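PDB 4OIF: beta-galactosidase from Geobacillus stearothermophilus, which probably hydrolyses terminal non-reducing beta-D-galactose residues from beta-D-galactosides, as a zinc-containing, trimeric glycoside hydrolase of family 42. Local coordinates for residues 109-114 / 210-215; 216-221 / 427-432. One frame throughout, in Å; residues are numbered along the deposited sequence.

Contact 1: 109-114 / 210-215; sequences AARVRQ and SPIGEH
The hydroxyl of S210 donates to the carbonyl oxygen of A109, OG to O 2.7 Å. OG stands anti to the backbone N of S210 (chi1 178°), on a side chain that leaves the backbone toward 109-114. The same carbonyl also accepts from its own loop: the R111 side chain is bent at chi2, and its NH1 lies 2.9 Å from A109 O, a bent bond of 139° at the hydrogen. Hydroxyl and guanidinium come from opposite faces of the carbonyl plane, so the oxygen is gripped from two sides, the hydroxyl standing well above that plane (39° out of it) and NH1 less far from it. S210 OG is itself an acceptor, taking the backbone N of I212 at 3.1 Å in an ST turn, which fixes the hydroxyl between the two loops. R111 NH2 donates to the carbonyl of S208.

Van der Waals contacts flank this polar centre. The ring of P211 lies along the two alanines, its CD 3.7 Å from A109 CB and its CG 4.1 Å from A110 CB. I212 reaches over with its CD1 methyl, 3.6 Å from A110 O. R111 NH1 passes 3.4 Å from S210 CB.

L115 and Q114 of the second subunit pack on R111 and I212, while I212 of the third subunit packs on V112 and Q114. The arrangement, a type I turn from S210 to G213 with an ST turn at S210 and a classic beta bulge where G213 and E214 both face S210, joins two loops of the family 42 TIM-barrel region where copies of these loops from three subunits meet.

Contact 2: 216-221 / 427-432; sequences TIHGLN and DAQGFA
H218 and N221 both donate to one carboxylate oxygen, OD2 of D427. From the imidazole comes ND1, 2.8 Å from D427 OD2 and nearly straight at 170°; the oxygen lies in the ring plane, while the nitrogen stands above the plane of the carboxylate. The side-chain amide of N221 supplies ND2, also 2.8 Å from D427 OD2, arriving on the syn side though somewhat tilted out of the carboxylate plane. OD2 lies close to the amide plane, and amide and carboxylate cross at about a right angle. The two donors approach from opposite faces of the carboxylate, whose plane is also almost perpendicular to the ring, 87° apart. Bonding at ND1 fixes the rotation of the imidazole; with ND1 as donor, the carboxylate would probably polarise the ring.

H218 and N221 lie three residues apart in the first turn of helix 218-246, where I217 occupies the N-cap position and its carbonyl receives N221 N. D427 closes helix 419-427, so the acid bridges the start of one helix and the end of another, joining the catalytic TIM-barrel region to the trimerisation domain. CG of D427 is anti to its backbone N (chi1 -161°), which extends the carboxylate across to the helix start.

A water lies 2.8 Å from H218 O, with a longer, weak approach to D427 OD2. H218 CE1 comes within 3.2 Å of D427 O, and A428 CA, 3.8 Å from H218 CE1, sits oblique to the ring. The carbonyl of A428 accepts from K436 NZ, and S368 and F369 of the second subunit pack on H218 and Q429 respectively.

From the N terminus, the chain runs through the loop after helix 95-100, where 109-114 lies, and on through the zinc-binding cysteines and helices 127-144, 166-179 and 184-191 before 210-215 returns to close contact 1. Segment 216-221 follows without a gap and leads into helix 218-246, opening contact 2. It closes at 427-432 after the rest of the barrel and helix 419-427 have been traversed. The two loops are therefore in series, neither nested nor crossing. Their centres are about 17 Å apart, and they touch where E214 packs on L220. Contact 1 stays within the catalytic region; contact 2 ties it to the trimerisation domain, and both touch the second subunit.

Contact 1: 109-114 / 210-215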
ATOM      1  N   ALA A 109      -2.151  11.782 -15.359  1.00 15.11           N
ATOM      2  CA  ALA A 109      -1.777  12.934 -14.544  1.00 13.25           C
ATOM      3  C   ALA A 109      -0.261  13.069 -14.449  1.00 13.34           C
ATOM      4  O   ALA A 109       0.268  14.187 -14.438  1.00 12.63           O
ATOM      5  CB  ALA A 109      -2.390  12.828 -13.161  1.00 13.06           C
ATOM      6  N   ALA A 110       0.431  11.928 -14.397  1.00 13.10           N
ATOM      7  CA  ALA A 110       1.898  11.902 -14.321  1.00 11.04           C
ATOM      8  C   ALA A 110       2.546  12.164 -15.670  1.00  8.01           C
ATOM      9  O   ALA A 110       3.744  11.984 -15.819  1.00 12.63           O
ATOM     10  CB  ALA A 110       2.376  10.577 -13.781  1.00  9.21           C
ATOM     11  N   ARG A 111       1.730  12.564 -16.643  1.00  5.61           N
ATOM     12  CA  ARG A 111       2.151  12.895 -18.004  1.00  7.61           C
ATOM     13  C   ARG A 111       2.665  11.685 -18.824  1.00 16.14           C
ATOM     14  O   ARG A 111       3.369  11.847 -19.822  1.00 14.62           O
ATOM     15  CB  ARG A 111       3.198  14.015 -17.972  1.00  7.09           C
ATOM     16  CG  ARG A 111       2.760  15.266 -17.175  1.00 11.12           C
ATOM     17  CD  ARG A 111       1.336  15.696 -17.528  1.00  5.16           C
ATOM     18  NE  ARG A 111       1.110  17.123 -17.318  1.00  9.19           N
ATOM     19  CZ  ARG A 111       0.317  17.627 -16.375  1.00 10.14           C
ATOM     20  NH1 ARG A 111      -0.340  16.814 -15.543  1.00  4.52           N
ATOM     21  NH2 ARG A 111       0.174  18.947 -16.270  1.00  4.44           N
ATOM     22  N   VAL A 112       2.273  10.479 -18.429  1.00  8.33           N
ATOM     23  CA  VAL A 112       2.535   9.297 -19.227  1.00  6.90           C
ATOM     24  C   VAL A 112       1.469   9.100 -20.312  1.00 11.81           C
ATOM     25  O   VAL A 112       0.262   9.096 -20.032  1.00 15.87           O
ATOM     26  CB  VAL A 112       2.586   8.032 -18.349  1.00 16.23           C
ATOM     27  CG1 VAL A 112       2.826   6.803 -19.203  1.00  6.01           C
ATOM     28  CG2 VAL A 112       3.665   8.171 -17.295  1.00 15.22           C
ATOM     29  N   ARG A 113       1.912   8.942 -21.552  1.00  7.19           N
ATOM     30  CA  ARG A 113       1.008   8.559 -22.626  1.00 10.89           C
ATOM     31  C   ARG A 113       0.662   7.072 -22.504  1.00 15.97           C
ATOM     32  O   ARG A 113       1.540   6.219 -22.357  1.00 17.46           O
ATOM     33  CB  ARG A 113       1.625   8.842 -23.994  1.00  6.58           C
ATOM     34  CG  ARG A 113       0.723   8.468 -25.158  1.00  7.43           C
ATOM     35  CD  ARG A 113      -0.411   9.468 -25.340  1.00 11.18           C
ATOM     36  NE  ARG A 113       0.069  10.741 -25.883  1.00 10.24           N
ATOM     37  CZ  ARG A 113      -0.717  11.705 -26.360  1.00 14.26           C
ATOM     38  NH1 ARG A 113      -2.037  11.558 -26.371  1.00 12.44           N
ATOM     39  NH2 ARG A 113      -0.185  12.818 -26.838  1.00  5.57           N
ATOM     40  N   GLN A 114      -0.627   6.770 -22.562  1.00  9.71           N
ATOM     41  CA  GLN A 114      -1.094   5.404 -22.443  1.00 11.46           C
ATOM     42  C   GLN A 114      -0.995   4.664 -23.771  1.00 17.04           C
ATOM     43  O   GLN A 114      -1.007   5.277 -24.834  1.00 13.73           O
ATOM     44  CB  GLN A 114      -2.537   5.395 -21.955  1.00 10.40           C
ATOM     45  CG  GLN A 114      -2.761   6.222 -20.713  1.00 14.63           C
ATOM     46  CD  GLN A 114      -2.200   5.568 -19.474  1.00 16.25           C
ATOM     47  OE1 GLN A 114      -2.714   4.551 -19.009  1.00 25.91           O
ATOM     48  NE2 GLN A 114      -1.140   6.148 -18.930  1.00 12.94           N
ATOM     49  N   SER A 210      -0.670  17.731 -11.022  1.00  7.09           N
ATOM     50  CA  SER A 210       0.085  16.523 -11.279  1.00 10.17           C
ATOM     51  C   SER A 210       0.868  16.046 -10.074  1.00 13.59           C
ATOM     52  O   SER A 210       1.420  16.851  -9.323  1.00 15.14           O
ATOM     53  CB  SER A 210       1.048  16.734 -12.441  1.00  9.99           C
ATOM     54  OG  SER A 210       1.806  15.561 -12.652  1.00  6.87           O
ATOM     55  N   PRO A 211       0.907  14.720  -9.883  1.00 10.17           N
ATOM     56  CA  PRO A 211       1.728  14.088  -8.848  1.00  6.59           C
ATOM     57  C   PRO A 211       3.216  14.432  -9.006  1.00 11.81           C
ATOM     58  O   PRO A 211       3.977  14.330  -8.040  1.00 12.27           O
ATOM     59  CB  PRO A 211       1.478  12.588  -9.070  1.00  1.93           C
ATOM     60  CG  PRO A 211       0.916  12.486 -10.466  1.00  8.05           C
ATOM     61  CD  PRO A 211       0.102  13.736 -10.621  1.00  4.98           C
ATOM     62  N   ILE A 212       3.632  14.831 -10.205  1.00 12.75           N
ATOM     63  CA  ILE A 212       5.032  15.196 -10.426  1.00 19.76           C
ATOM     64  C   ILE A 212       5.174  16.676 -10.752  1.00 14.84           C
ATOM     65  O   ILE A 212       6.240  17.119 -11.203  1.00  9.29           O
ATOM     66  CB  ILE A 212       5.696  14.383 -11.562  1.00 11.32           C
ATOM     67  CG1 ILE A 212       4.992  14.639 -12.897  1.00  9.09           C
ATOM     68  CG2 ILE A 212       5.738  12.905 -11.218  1.00  2.61           C
ATOM     69  CD1 ILE A 212       5.874  14.343 -14.126  1.00  8.18           C
ATOM     70  N   GLY A 213       4.103  17.428 -10.509  1.00  6.41           N
ATOM     71  CA  GLY A 213       4.103  18.861 -10.723  1.00  3.78           C
ATOM     72  C   GLY A 213       3.447  19.628  -9.580  1.00  9.21           C
ATOM     73  O   GLY A 213       3.978  19.734  -8.478  1.00  8.97           O
ATOM     74  N   GLU A 214       2.277  20.186  -9.859  1.00  7.48           N
ATOM     75  CA  GLU A 214       1.564  21.000  -8.895  1.00  7.52           C
ATOM     76  C   GLU A 214       0.321  20.268  -8.403  1.00 11.96           C
ATOM     77  O   GLU A 214      -0.566  19.968  -9.187  1.00 10.93           O
ATOM     78  CB  GLU A 214       1.170  22.334  -9.520  1.00  4.43           C
ATOM     79  CG  GLU A 214       0.521  23.285  -8.542  1.00  6.38           C
ATOM     80  CD  GLU A 214       1.425  23.572  -7.360  1.00 11.95           C
ATOM     81  OE1 GLU A 214       1.295  22.878  -6.316  1.00 10.04           O
ATOM     82  OE2 GLU A 214       2.280  24.480  -7.490  1.00  9.07           O
ATOM     83  N   HIS A 215       0.246  19.980  -7.112  1.00 10.49           N
ATOM     84  CA  HIS A 215      -0.935  19.324  -6.566  1.00 11.69           C
ATOM     85  C   HIS A 215      -1.304  19.944  -5.223  1.00 12.39           C
ATOM     86  O   HIS A 215      -2.111  19.395  -4.476  1.00 19.54           O
ATOM     87  CB  HIS A 215      -0.699  17.817  -6.424  1.00  9.79           C
ATOM     88  CG  HIS A 215       0.570  17.479  -5.713  1.00 15.77           C
ATOM     89  ND1 HIS A 215       0.692  17.545  -4.341  1.00 18.10           N
ATOM     90  CD2 HIS A 215       1.784  17.105  -6.185  1.00 19.60           C
ATOM     91  CE1 HIS A 215       1.926  17.218  -3.997  1.00 17.63           C
ATOM     92  NE2 HIS A 215       2.608  16.945  -5.098  1.00 20.39           N
TER

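Contact 2: 216-221 / 427-432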
ATOM      1  N   THR A 216      -0.700  21.094  -4.933  1.00  9.16           N
ATOM      2  CA  THR A 216      -0.867  21.782  -3.656  1.00  8.46           C
ATOM      3  C   THR A 216      -1.690  23.072  -3.769  1.00  8.86           C
ATOM      4  O   THR A 216      -1.859  23.795  -2.778  1.00  9.09           O
ATOM      5  CB  THR A 216       0.502  22.142  -3.025  1.00  9.83           C
ATOM      6  OG1 THR A 216       1.164  23.127  -3.836  1.00  4.52           O
ATOM      7  CG2 THR A 216       1.381  20.911  -2.912  1.00  7.42           C
ATOM      8  N   ILE A 217      -2.191  23.377  -4.964  1.00  7.44           N
ATOM      9  CA  ILE A 217      -3.096  24.516  -5.123  1.00  7.71           C
ATOM     10  C   ILE A 217      -4.537  24.010  -5.268  1.00  7.35           C
ATOM     11  O   ILE A 217      -4.910  23.455  -6.299  1.00  8.86           O
ATOM     12  CB  ILE A 217      -2.716  25.404  -6.334  1.00  7.10           C
ATOM     13  CG1 ILE A 217      -1.219  25.739  -6.334  1.00  6.17           C
ATOM     14  CG2 ILE A 217      -3.528  26.688  -6.327  1.00  5.71           C
ATOM     15  CD1 ILE A 217      -0.776  26.597  -7.535  1.00  4.87           C
ATOM     16  N   HIS A 218      -5.335  24.205  -4.220  1.00  4.27           N
ATOM     17  CA  HIS A 218      -6.692  23.682  -4.165  1.00  5.68           C
ATOM     18  C   HIS A 218      -7.564  24.207  -5.300  1.00  6.71           C
ATOM     19  O   HIS A 218      -8.332  23.458  -5.892  1.00  8.22           O
ATOM     20  CB  HIS A 218      -7.349  24.023  -2.824  1.00  4.86           C
ATOM     21  CG  HIS A 218      -6.701  23.371  -1.637  1.00  6.02           C
ATOM     22  ND1 HIS A 218      -6.562  22.003  -1.520  1.00  7.85           N
ATOM     23  CD2 HIS A 218      -6.179  23.900  -0.503  1.00  5.21           C
ATOM     24  CE1 HIS A 218      -5.970  21.721  -0.370  1.00  6.48           C
ATOM     25  NE2 HIS A 218      -5.719  22.854   0.262  1.00  4.66           N
ATOM     26  N   GLY A 219      -7.444  25.493  -5.602  1.00  7.35           N
ATOM     27  CA  GLY A 219      -8.277  26.115  -6.622  1.00  5.04           C
ATOM     28  C   GLY A 219      -7.990  25.545  -7.994  1.00  6.72           C
ATOM     29  O   GLY A 219      -8.895  25.388  -8.816  1.00  8.32           O
ATOM     30  N   LEU A 220      -6.719  25.226  -8.236  1.00  9.29           N
ATOM     31  CA  LEU A 220      -6.322  24.545  -9.459  1.00  5.91           C
ATOM     32  C   LEU A 220      -6.938  23.152  -9.499  1.00  5.92           C
ATOM     33  O   LEU A 220      -7.478  22.750 -10.517  1.00  5.50           O
ATOM     34  CB  LEU A 220      -4.796  24.466  -9.578  1.00  3.37           C
ATOM     35  CG  LEU A 220      -4.222  23.531 -10.653  1.00  8.62           C
ATOM     36  CD1 LEU A 220      -4.773  23.843 -12.046  1.00  3.11           C
ATOM     37  CD2 LEU A 220      -2.696  23.567 -10.669  1.00  6.09           C
ATOM     38  N   ASN A 221      -6.862  22.411  -8.400  1.00  4.96           N
ATOM     39  CA  ASN A 221      -7.428  21.062  -8.376  1.00  9.94           C
ATOM     40  C   ASN A 221      -8.937  21.065  -8.674  1.00  8.15           C
ATOM     41  O   ASN A 221      -9.445  20.284  -9.512  1.00 11.48           O
ATOM     42  CB  ASN A 221      -7.146  20.403  -7.023  1.00 10.78           C
ATOM     43  CG  ASN A 221      -5.669  20.346  -6.703  1.00  8.09           C
ATOM     44  OD1 ASN A 221      -4.839  20.237  -7.597  1.00 15.09           O
ATOM     45  ND2 ASN A 221      -5.335  20.401  -5.427  1.00  9.96           N
ATOM     46  N   ASP A 427     -10.226  17.294  -1.007  1.00  5.15           N
ATOM     47  CA  ASP A 427      -8.891  17.802  -1.305  1.00  5.72           C
ATOM     48  C   ASP A 427      -8.255  18.613  -0.179  1.00  6.97           C
ATOM     49  O   ASP A 427      -7.034  18.760  -0.130  1.00  9.82           O
ATOM     50  CB  ASP A 427      -8.924  18.670  -2.556  1.00  7.25           C
ATOM     51  CG  ASP A 427      -7.559  18.843  -3.160  1.00  8.59           C
ATOM     52  OD1 ASP A 427      -6.917  17.807  -3.429  1.00  7.43           O
ATOM     53  OD2 ASP A 427      -7.117  20.003  -3.344  1.00 12.85           O
ATOM     54  N   ALA A 428      -9.084  19.139   0.713  1.00  6.53           N
ATOM     55  CA  ALA A 428      -8.625  20.056   1.758  1.00  7.92           C
ATOM     56  C   ALA A 428      -7.617  19.426   2.721  1.00  7.57           C
ATOM     57  O   ALA A 428      -7.742  18.270   3.110  1.00 13.50           O
ATOM     58  CB  ALA A 428      -9.829  20.606   2.532  1.00  4.03           C
ATOM     59  N   GLN A 429      -6.604  20.199   3.088  1.00  8.24           N
ATOM     60  CA  GLN A 429      -5.655  19.776   4.105  1.00  7.23           C
ATOM     61  C   GLN A 429      -6.162  20.230   5.473  1.00 10.17           C
ATOM     62  O   GLN A 429      -6.124  21.426   5.804  1.00  9.19           O
ATOM     63  CB  GLN A 429      -4.264  20.340   3.816  1.00  6.32           C
ATOM     64  CG  GLN A 429      -3.619  19.711   2.604  1.00 10.21           C
ATOM     65  CD  GLN A 429      -3.214  18.264   2.847  1.00 13.25           C
ATOM     66  OE1 GLN A 429      -2.618  17.935   3.872  1.00 22.58           O
ATOM     67  NE2 GLN A 429      -3.542  17.394   1.908  1.00  9.85           N
ATOM     68  N   GLY A 430      -6.656  19.280   6.260  1.00  5.39           N
ATOM     69  CA  GLY A 430      -7.282  19.604   7.527  1.00  5.23           C
ATOM     70  C   GLY A 430      -8.272  18.543   7.977  1.00  8.67           C
ATOM     71  O   GLY A 430      -8.507  17.561   7.269  1.00 11.34           O
ATOM     72  N   PHE A 431      -8.852  18.750   9.156  1.00  6.23           N
ATOM     73  CA  PHE A 431      -9.720  17.759   9.777  1.00  6.09           C
ATOM     74  C   PHE A 431      -8.990  16.428   9.908  1.00  6.33           C
ATOM     75  O   PHE A 431      -7.837  16.378  10.334  1.00  7.90           O
ATOM     76  CB  PHE A 431     -11.009  17.616   8.964  1.00  6.30           C
ATOM     77  CG  PHE A 431     -11.604  18.941   8.553  1.00  5.21           C
ATOM     78  CD1 PHE A 431     -12.220  19.768   9.498  1.00  5.38           C
ATOM     79  CD2 PHE A 431     -11.535  19.373   7.241  1.00  5.16           C
ATOM     80  CE1 PHE A 431     -12.766  20.996   9.140  1.00  2.88           C
ATOM     81  CE2 PHE A 431     -12.079  20.609   6.868  1.00  5.10           C
ATOM     82  CZ  PHE A 431     -12.696  21.418   7.825  1.00  5.21           C
ATOM     83  N   ALA A 432      -9.667  15.351   9.540  1.00  8.72           N
ATOM     84  CA  ALA A 432      -9.034  14.035   9.480  1.00  7.28           C
ATOM     85  C   ALA A 432      -9.418  13.371   8.165  1.00 13.59           C
ATOM     86  O   ALA A 432     -10.591  13.341   7.805  1.00 13.14           O
ATOM     87  CB  ALA A 432      -9.431  13.171  10.663  1.00  4.81           C
TER
HETATM   88  O   HOH W   1      -9.909  21.712  -4.337  1.00 14.07           O